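Local coordinates for penicillin-binding protein 2B (Streptococcus pneumoniae, PDB 2WAD) that probably acts as a transpeptidase that cross-links peptide stems of adjacent glycan strands in cell wall peptidoglycan during peripheral, elongation-type wall growth, at residues Glu341-Val346 and Val649-Asn654; Thr379-Pro384 and Asn522-Gln527; Thr632-Tyr637 and Val661-Ala666. One frame throughout, in Å; residues are numbered along the deposited sequence.

Contact 1: Glu341-Val346 and Val649-Asn654; sequences EGVYAV and VVFPHN. With ZN (zinc ion), chain E.
Tyr-344 and Val-650 form a hydrogen-bonded antiparallel pair, with Ala-345 and Val-649 as the next, non-hydrogen-bonded pair. They join strands 342-348 and 645-650, neighbours in the middle of the antiparallel sheet of the penicillin-binding transpeptidase fold. Tyr-344 N donates to Val-650 O at 3.0 Å. Val-650 N returns a straighter bond to Tyr-344 O at 2.8 Å (166° at the hydrogen). Tyr-344 and Val-650 face helix 525-536, while Ala-345 and Val-649 face helices 314-334 and 661-676. The hydroxyl of Tyr-344 is hydrogen-bonded to Asp-373 OD2.

Beyond the paired residues, Val-343 lies over one face of the Phe-651 ring. Its CB is 4.2 Å from the ring centroid, a CH-pi contact displaced toward the rim. CG2 of Val-343, anti to the backbone N, reaches Phe-651 CD2 at 3.6 Å. Gly-342 O touches Pro-652 CD. The carboxylate of Glu-341 lies against Pro-652 CG. Glu-341 OE1 meets the His-653 ring at its edge, in plane, 3.2 Å from CD2; the carboxylate and ring planes are 47° apart. His-653 NE2 binds a zinc ion at 2.0 Å, and two waters are also zinc ligands. One of these waters donates a weak hydrogen bond to Glu-341 OE2 at 3.1 Å.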
loop_
_atom_site.group_PDB
_atom_site.type_symbol
_atom_site.label_atom_id
_atom_site.label_comp_id
_atom_site.label_asym_id
_atom_site.label_seq_id
_atom_site.Cartn_x
_atom_site.Cartn_y
_atom_site.Cartn_z
ATOM N N GLU A 341 12.207 -0.859 17.746
ATOM C CA GLU A 341 11.366 0.087 16.995
ATOM C C GLU A 341 9.899 -0.286 16.875
ATOM O O GLU A 341 9.133 0.475 16.308
ATOM C CB GLU A 341 11.826 0.237 15.548
ATOM C CG GLU A 341 13.287 0.280 15.336
ATOM C CD GLU A 341 13.839 -1.095 15.143
ATOM O OE1 GLU A 341 14.308 -1.684 16.141
ATOM O OE2 GLU A 341 13.818 -1.546 13.985
ATOM N N GLY A 342 9.493 -1.459 17.340
ATOM C CA GLY A 342 8.076 -1.799 17.257
ATOM C C GLY A 342 7.910 -3.275 16.958
ATOM O O GLY A 342 8.866 -4.004 17.080
ATOM N N VAL A 343 6.710 -3.707 16.584
ATOM C CA VAL A 343 6.487 -5.124 16.338
ATOM C C VAL A 343 5.472 -5.202 15.196
ATOM O O VAL A 343 4.589 -4.342 15.119
ATOM C CB VAL A 343 5.997 -5.846 17.625
ATOM C CG1 VAL A 343 4.702 -5.229 18.084
ATOM C CG2 VAL A 343 5.808 -7.379 17.381
ATOM N N TYR A 344 5.631 -6.181 14.302
ATOM C CA TYR A 344 4.837 -6.259 13.076
ATOM C C TYR A 344 4.447 -7.717 12.830
ATOM O O TYR A 344 5.221 -8.614 13.148
ATOM C CB TYR A 344 5.662 -5.712 11.882
ATOM C CG TYR A 344 5.948 -4.238 12.065
ATOM C CD1 TYR A 344 5.099 -3.269 11.528
ATOM C CD2 TYR A 344 7.018 -3.818 12.838
ATOM C CE1 TYR A 344 5.319 -1.919 11.737
ATOM C CE2 TYR A 344 7.237 -2.461 13.074
ATOM C CZ TYR A 344 6.381 -1.521 12.527
ATOM O OH TYR A 344 6.593 -0.184 12.765
ATOM N N ALA A 345 3.262 -7.943 12.268
ATOM C CA ALA A 345 2.761 -9.270 11.971
ATOM C C ALA A 345 1.928 -9.161 10.715
ATOM O O ALA A 345 1.169 -8.214 10.570
ATOM C CB ALA A 345 1.886 -9.814 13.102
ATOM N N VAL A 346 2.059 -10.146 9.836
ATOM C CA VAL A 346 1.267 -10.230 8.619
ATOM C C VAL A 346 0.850 -11.691 8.557
ATOM O O VAL A 346 1.679 -12.596 8.711
ATOM C CB VAL A 346 2.103 -9.903 7.322
ATOM C CG1 VAL A 346 1.310 -10.261 6.049
ATOM C CG2 VAL A 346 2.484 -8.441 7.252
ATOM N N VAL A 649 6.159 -12.834 12.072
ATOM C CA VAL A 649 6.168 -11.919 13.199
ATOM C C VAL A 649 7.567 -11.361 13.268
ATOM O O VAL A 649 8.531 -12.119 13.236
ATOM C CB VAL A 649 5.792 -12.613 14.543
ATOM C CG1 VAL A 649 6.076 -11.638 15.707
ATOM C CG2 VAL A 649 4.316 -13.059 14.513
ATOM N N VAL A 650 7.660 -10.040 13.320
ATOM C CA VAL A 650 8.954 -9.376 13.249
ATOM C C VAL A 650 9.031 -8.471 14.468
ATOM O O VAL A 650 8.228 -7.559 14.621
ATOM C CB VAL A 650 9.100 -8.546 11.936
ATOM C CG1 VAL A 650 10.419 -7.792 11.928
ATOM C CG2 VAL A 650 8.991 -9.492 10.691
ATOM N N PHE A 651 9.977 -8.749 15.354
ATOM C CA PHE A 651 10.072 -8.037 16.626
ATOM C C PHE A 651 11.543 -7.741 16.828
ATOM O O PHE A 651 12.255 -8.528 17.445
ATOM C CB PHE A 651 9.592 -8.953 17.767
ATOM C CG PHE A 651 9.236 -8.211 19.041
ATOM C CD1 PHE A 651 9.980 -7.131 19.455
ATOM C CD2 PHE A 651 8.153 -8.614 19.825
ATOM C CE1 PHE A 651 9.665 -6.434 20.616
ATOM C CE2 PHE A 651 7.822 -7.929 20.998
ATOM C CZ PHE A 651 8.590 -6.837 21.397
ATOM N N PRO A 652 12.017 -6.614 16.289
ATOM C CA PRO A 652 13.453 -6.359 16.244
ATOM C C PRO A 652 14.051 -5.834 17.563
ATOM O O PRO A 652 13.375 -5.188 18.347
ATOM C CB PRO A 652 13.575 -5.296 15.152
ATOM C CG PRO A 652 12.216 -4.652 15.080
ATOM C CD PRO A 652 11.220 -5.619 15.542
ATOM N N HIS A 653 15.320 -6.133 17.796
ATOM C CA HIS A 653 16.098 -5.635 18.924
ATOM C C HIS A 653 15.431 -5.820 20.279
ATOM O O HIS A 653 15.388 -4.909 21.096
ATOM C CB HIS A 653 16.543 -4.194 18.667
ATOM C CG HIS A 653 17.300 -4.041 17.385
ATOM N ND1 HIS A 653 18.522 -4.646 17.182
ATOM C CD2 HIS A 653 17.004 -3.389 16.234
ATOM C CE1 HIS A 653 18.956 -4.364 15.963
ATOM N NE2 HIS A 653 18.045 -3.624 15.359
ATOM N N ASN A 654 14.890 -7.012 20.499
ATOM C CA ASN A 654 14.379 -7.430 21.794
ATOM C C ASN A 654 15.518 -8.185 22.474
ATOM O O ASN A 654 16.023 -9.166 21.935
ATOM C CB ASN A 654 13.119 -8.304 21.634
ATOM C CG ASN A 654 12.461 -8.660 22.972
ATOM O OD1 ASN A 654 13.146 -9.035 23.927
ATOM N ND2 ASN A 654 11.134 -8.523 23.050
HETATM ZN ZN ZN E . 17.730 -3.360 13.394
HETATM O O HOH W 1 16.863 -1.299 13.259
HETATM O O HOH W 2 16.333 -4.710 12.359
#

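Contact 2: Thr379-Pro384 and Asn522-Gln527; sequences TNVFVP and NYTPMQ
Phe-382 and Tyr-523 make a single antiparallel bridge between the segment leading to the active-site helix and the segment that starts helix 525-536. This belongs to the transpeptidase fold, in which the probable acylated serine, Ser-386, follows Pro-384 closely in the chain. Phe-382 N donates to Tyr-523 O at 2.9 Å. Tyr-523 N returns a bond to Phe-382 O.

The Phe-382 side chain starts away from the partner segment and then comes back. CG sits beside its own backbone N (chi1 -50°), which turns the ring toward helix 525-536. Phe-382 CB still lies 4.1 Å from Tyr-523 O. CG packs on Val-650 CG1 and CD1 on Pro-652 CG. Phe-382 CD2 is 3.8 Å from Tyr-523 O and 3.9 Å from Pro-525 CD. Phe-382 CE2 meets Pro-525 CD at 3.7 Å, and the proline carbon sits at the ring edge, in its plane. CZ leaves this contact and packs on the Tyr-344 ring.

Val-381 and Asn-522 cross at about a right angle, with Val-381 CG2 against Asn-522 CB at 3.6 Å. On the other side of the bridge, Pro-384 CG rests obliquely on Tyr-523 CD2 and CE2.

Thr-524 is the N-cap of helix 525-536 and forms a capping box with Gln-527. Gln-527 N donates to Thr-524 OG1 at 3.1 Å. In return, Thr-524 N donates to a lone pair of Gln-527 OE1 at 2.9 Å, nearly straight at 169°.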
loop_
_atom_site.group_PDB
_atom_site.type_symbol
_atom_site.label_atom_id
_atom_site.label_comp_id
_atom_site.label_asym_id
_atom_site.label_seq_id
_atom_site.Cartn_x
_atom_site.Cartn_y
_atom_site.Cartn_z
ATOM N N THR A 379 6.408 -1.219 4.144
ATOM C CA THR A 379 7.322 -0.107 3.911
ATOM C C THR A 379 8.641 -0.103 4.692
ATOM O O THR A 379 9.577 0.573 4.289
ATOM C CB THR A 379 6.616 1.286 3.980
ATOM O OG1 THR A 379 6.343 1.602 5.340
ATOM C CG2 THR A 379 5.275 1.304 3.237
ATOM N N ASN A 380 8.736 -0.850 5.788
ATOM C CA ASN A 380 9.939 -0.829 6.606
ATOM C C ASN A 380 10.660 -2.162 6.598
ATOM O O ASN A 380 10.044 -3.199 6.389
ATOM C CB ASN A 380 9.604 -0.443 8.046
ATOM C CG ASN A 380 9.091 0.983 8.142
ATOM O OD1 ASN A 380 9.815 1.941 7.866
ATOM N ND2 ASN A 380 7.844 1.132 8.522
ATOM N N VAL A 381 11.971 -2.139 6.819
ATOM C CA VAL A 381 12.762 -3.343 6.619
ATOM C C VAL A 381 13.536 -3.694 7.881
ATOM O O VAL A 381 13.866 -2.805 8.655
ATOM C CB VAL A 381 13.713 -3.195 5.389
ATOM C CG1 VAL A 381 12.910 -2.868 4.125
ATOM C CG2 VAL A 381 14.764 -2.135 5.646
ATOM N N PHE A 382 13.828 -4.981 8.072
ATOM C CA PHE A 382 14.396 -5.499 9.314
ATOM C C PHE A 382 15.339 -6.647 9.007
ATOM O O PHE A 382 15.106 -7.389 8.041
ATOM C CB PHE A 382 13.282 -5.987 10.255
ATOM C CG PHE A 382 12.177 -4.979 10.458
ATOM C CD1 PHE A 382 12.252 -4.025 11.470
ATOM C CD2 PHE A 382 11.086 -4.961 9.605
ATOM C CE1 PHE A 382 11.243 -3.083 11.638
ATOM C CE2 PHE A 382 10.064 -4.020 9.765
ATOM C CZ PHE A 382 10.138 -3.085 10.773
ATOM N N VAL A 383 16.380 -6.811 9.823
ATOM C CA VAL A 383 17.205 -8.007 9.728
ATOM C C VAL A 383 16.318 -9.182 10.096
ATOM O O VAL A 383 15.609 -9.146 11.084
ATOM C CB VAL A 383 18.513 -8.013 10.573
ATOM C CG1 VAL A 383 19.204 -6.660 10.651
ATOM C CG2 VAL A 383 18.322 -8.642 11.926
ATOM N N PRO A 384 16.308 -10.220 9.263
ATOM C CA PRO A 384 15.301 -11.263 9.439
ATOM C C PRO A 384 15.747 -12.370 10.394
ATOM O O PRO A 384 14.903 -13.032 10.977
ATOM C CB PRO A 384 15.124 -11.789 8.025
ATOM C CG PRO A 384 16.509 -11.599 7.403
ATOM C CD PRO A 384 17.072 -10.357 8.014
ATOM N N ASN A 522 18.103 -6.850 4.676
ATOM C CA ASN A 522 16.873 -6.555 5.431
ATOM C C ASN A 522 15.606 -6.703 4.570
ATOM O O ASN A 522 15.584 -6.253 3.421
ATOM C CB ASN A 522 16.853 -5.088 5.916
ATOM C CG ASN A 522 17.871 -4.780 7.029
ATOM O OD1 ASN A 522 17.558 -4.077 7.998
ATOM N ND2 ASN A 522 19.093 -5.283 6.888
ATOM N N TYR A 523 14.540 -7.264 5.145
ATOM C CA TYR A 523 13.303 -7.548 4.441
ATOM C C TYR A 523 12.106 -6.944 5.180
ATOM O O TYR A 523 12.195 -6.665 6.387
ATOM C CB TYR A 523 13.124 -9.067 4.360
ATOM C CG TYR A 523 14.277 -9.820 3.723
ATOM C CD1 TYR A 523 14.853 -9.404 2.508
ATOM C CD2 TYR A 523 14.808 -10.928 4.339
ATOM C CE1 TYR A 523 15.901 -10.103 1.920
ATOM C CE2 TYR A 523 15.867 -11.615 3.782
ATOM C CZ TYR A 523 16.385 -11.225 2.564
ATOM O OH TYR A 523 17.438 -11.957 2.049
ATOM N N THR A 524 11.001 -6.736 4.466
ATOM C CA THR A 524 9.762 -6.254 5.084
ATOM C C THR A 524 8.962 -7.421 5.697
ATOM O O THR A 524 9.172 -8.576 5.363
ATOM C CB THR A 524 8.824 -5.619 4.053
ATOM O OG1 THR A 524 8.332 -6.653 3.200
ATOM C CG2 THR A 524 9.520 -4.551 3.209
ATOM N N PRO A 525 8.019 -7.119 6.599
ATOM C CA PRO A 525 7.219 -8.197 7.185
ATOM C C PRO A 525 6.347 -8.891 6.128
ATOM O O PRO A 525 6.108 -10.088 6.249
ATOM C CB PRO A 525 6.393 -7.480 8.274
ATOM C CG PRO A 525 7.224 -6.266 8.654
ATOM C CD PRO A 525 7.969 -5.862 7.378
ATOM N N MET A 526 5.879 -8.175 5.098
ATOM C CA MET A 526 5.108 -8.790 4.027
ATOM C C MET A 526 5.943 -9.816 3.260
ATOM O O MET A 526 5.459 -10.918 2.963
ATOM C CB MET A 526 4.488 -7.712 3.113
ATOM C CG MET A 526 3.606 -8.217 1.982
ATOM S SD MET A 526 2.072 -8.973 2.605
ATOM C CE MET A 526 1.340 -7.559 3.419
ATOM N N GLN A 527 7.197 -9.483 2.955
ATOM C CA GLN A 527 8.120 -10.429 2.296
ATOM C C GLN A 527 8.317 -11.698 3.143
ATOM O O GLN A 527 8.360 -12.829 2.612
ATOM C CB GLN A 527 9.477 -9.763 2.010
ATOM C CG GLN A 527 9.461 -8.677 0.891
ATOM C CD GLN A 527 10.806 -7.998 0.714
ATOM O OE1 GLN A 527 11.352 -7.460 1.661
ATOM N NE2 GLN A 527 11.347 -8.012 -0.499
#

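Contact 3: Thr632-Tyr637 and Val661-Ala666; sequences TNAVAY and VGPAIA. Unlike the reference sequence in segment 661-666: Ala-664 (reference Ser).
Ala-634 lies against the first turn of helix 661-676, where its CA is 5.3 Å from the CA of Gly-662. Strand 634-637 and helix segment 661-666 run in roughly the same direction, 31° apart, and their axes approach to 7.7 Å. This is the C-terminal helix packed on one face of the central sheet, an alpha/beta layering shared by penicillin-binding transpeptidases and serine beta-lactamases. The chain goes from strand 634-638 to its antiparallel neighbour 645-650, then into the helix.

The interface is made of small groups. Gly-662 sits where a CB would clash with Thr-632 O. Without one, Gly-662 CA comes to 3.4 Å from Thr-632 O in a CA-H...O contact. The methyl of Ala-634 fits against the backbone at the helix start. Ala-634 CB touches Gly-662 C at 3.6 Å and Pro-663 N at 3.7 Å, with the proline CD a little farther off. One turn on, Ala-666 CB meets two methyls of the strand: Ala-634 CB at 4.4 Å and Ala-636 CB at 4.3 Å. Ile-665, the residue before it, packs instead on Val-649 and on helix 314-334.

Just before the strand, Thr-632 points toward the helix beside Val-661 CG2. Its OG1 is buried and has no hydrogen-bonding partner in the model. Gly-662 N donates to Asn-660 OD1.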
loop_
_atom_site.group_PDB
_atom_site.type_symbol
_atom_site.label_atom_id
_atom_site.label_comp_id
_atom_site.label_asym_id
_atom_site.label_seq_id
_atom_site.Cartn_x
_atom_site.Cartn_y
_atom_site.Cartn_z
ATOM N N THR A 632 13.898 -11.243 17.706
ATOM C CA THR A 632 13.024 -12.368 18.082
ATOM C C THR A 632 11.934 -12.713 17.035
ATOM O O THR A 632 10.741 -12.809 17.331
ATOM C CB THR A 632 12.477 -12.214 19.530
ATOM O OG1 THR A 632 11.235 -11.501 19.562
ATOM C CG2 THR A 632 13.461 -11.445 20.371
ATOM N N ASN A 633 12.340 -12.924 15.789
ATOM C CA ASN A 633 11.357 -13.064 14.710
ATOM C C ASN A 633 10.839 -14.500 14.640
ATOM O O ASN A 633 11.462 -15.410 15.172
ATOM C CB ASN A 633 12.027 -12.687 13.381
ATOM C CG ASN A 633 12.553 -11.254 13.367
ATOM O OD1 ASN A 633 12.068 -10.365 14.094
ATOM N ND2 ASN A 633 13.578 -11.032 12.553
ATOM N N ALA A 634 9.717 -14.730 13.964
ATOM C CA ALA A 634 9.193 -16.095 13.858
ATOM C C ALA A 634 8.308 -16.175 12.616
ATOM O O ALA A 634 7.643 -15.212 12.282
ATOM C CB ALA A 634 8.366 -16.458 15.114
ATOM N N VAL A 635 8.303 -17.324 11.946
ATOM C CA VAL A 635 7.351 -17.608 10.873
ATOM C C VAL A 635 6.684 -18.957 11.184
ATOM O O VAL A 635 7.296 -19.814 11.803
ATOM C CB VAL A 635 8.050 -17.645 9.473
ATOM C CG1 VAL A 635 8.658 -16.300 9.127
ATOM C CG2 VAL A 635 9.138 -18.715 9.411
ATOM N N ALA A 636 5.434 -19.146 10.771
ATOM C CA ALA A 636 4.693 -20.368 11.079
ATOM C C ALA A 636 3.569 -20.571 10.069
ATOM O O ALA A 636 3.089 -19.610 9.474
ATOM C CB ALA A 636 4.086 -20.273 12.505
ATOM N N TYR A 637 3.112 -21.809 9.910
ATOM C CA TYR A 637 1.842 -22.075 9.224
ATOM C C TYR A 637 1.066 -23.202 9.906
ATOM O O TYR A 637 1.610 -23.906 10.762
ATOM C CB TYR A 637 2.062 -22.397 7.745
ATOM C CG TYR A 637 2.962 -23.589 7.494
ATOM C CD1 TYR A 637 2.474 -24.892 7.531
ATOM C CD2 TYR A 637 4.326 -23.409 7.255
ATOM C CE1 TYR A 637 3.328 -25.991 7.315
ATOM C CE2 TYR A 637 5.169 -24.485 7.009
ATOM C CZ TYR A 637 4.668 -25.773 7.061
ATOM O OH TYR A 637 5.539 -26.826 6.845
ATOM N N VAL A 661 9.313 -14.233 22.818
ATOM C CA VAL A 661 7.880 -14.067 22.563
ATOM C C VAL A 661 7.483 -14.224 21.097
ATOM O O VAL A 661 6.300 -14.309 20.790
ATOM C CB VAL A 661 7.350 -12.734 23.125
ATOM C CG1 VAL A 661 7.670 -12.618 24.638
ATOM C CG2 VAL A 661 7.951 -11.538 22.383
ATOM N N GLY A 662 8.455 -14.312 20.194
ATOM C CA GLY A 662 8.140 -14.387 18.764
ATOM C C GLY A 662 7.210 -15.535 18.416
ATOM O O GLY A 662 6.135 -15.319 17.888
ATOM N N PRO A 663 7.623 -16.769 18.700
ATOM C CA PRO A 663 6.796 -17.953 18.473
ATOM C C PRO A 663 5.450 -17.876 19.194
ATOM O O PRO A 663 4.445 -18.359 18.670
ATOM C CB PRO A 663 7.634 -19.086 19.084
ATOM C CG PRO A 663 9.074 -18.570 19.011
ATOM C CD PRO A 663 8.996 -17.098 19.152
ATOM N N ALA A 664 5.411 -17.246 20.368
ATOM C CA ALA A 664 4.172 -17.203 21.159
ATOM C C ALA A 664 3.185 -16.237 20.510
ATOM O O ALA A 664 1.975 -16.484 20.464
ATOM C CB ALA A 664 4.462 -16.794 22.614
ATOM N N ILE A 665 3.695 -15.132 19.991
ATOM C CA ILE A 665 2.839 -14.227 19.220
ATOM C C ILE A 665 2.282 -14.925 17.981
ATOM O O ILE A 665 1.073 -14.911 17.761
ATOM C CB ILE A 665 3.556 -12.913 18.838
ATOM C CG1 ILE A 665 3.940 -12.140 20.107
ATOM C CG2 ILE A 665 2.651 -12.057 17.957
ATOM C CD1 ILE A 665 5.032 -11.098 19.877
ATOM N N ALA A 666 3.157 -15.575 17.211
ATOM C CA ALA A 666 2.755 -16.345 16.026
ATOM C C ALA A 666 1.661 -17.374 16.355
ATOM O O ALA A 666 0.654 -17.508 15.661
ATOM C CB ALA A 666 4.001 -17.049 15.398
#

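Contacts 1 and 3 are buried and share the central sheet: strand 645-650 pairs with 342-348 on one side and 634-638 on the other. Contact 1 is strand pairing, while contact 3 is apolar helix-on-sheet packing. Contact 2 is partly buried, lies over the opposite face from the C-terminal helix, and pairs loop backbones beside a capped helix start. Phe-382 and Pro-525 of contact 2 pack on Tyr-344 and Val-650 of contact 1. Asn-633 ties all three together: OD1 accepts from Phe-651 N, and ND2 donates to Pro-384 O. The zinc lies at the outer end of contact 1, near Val-383; contact 2 is polar at its bridge and capping box.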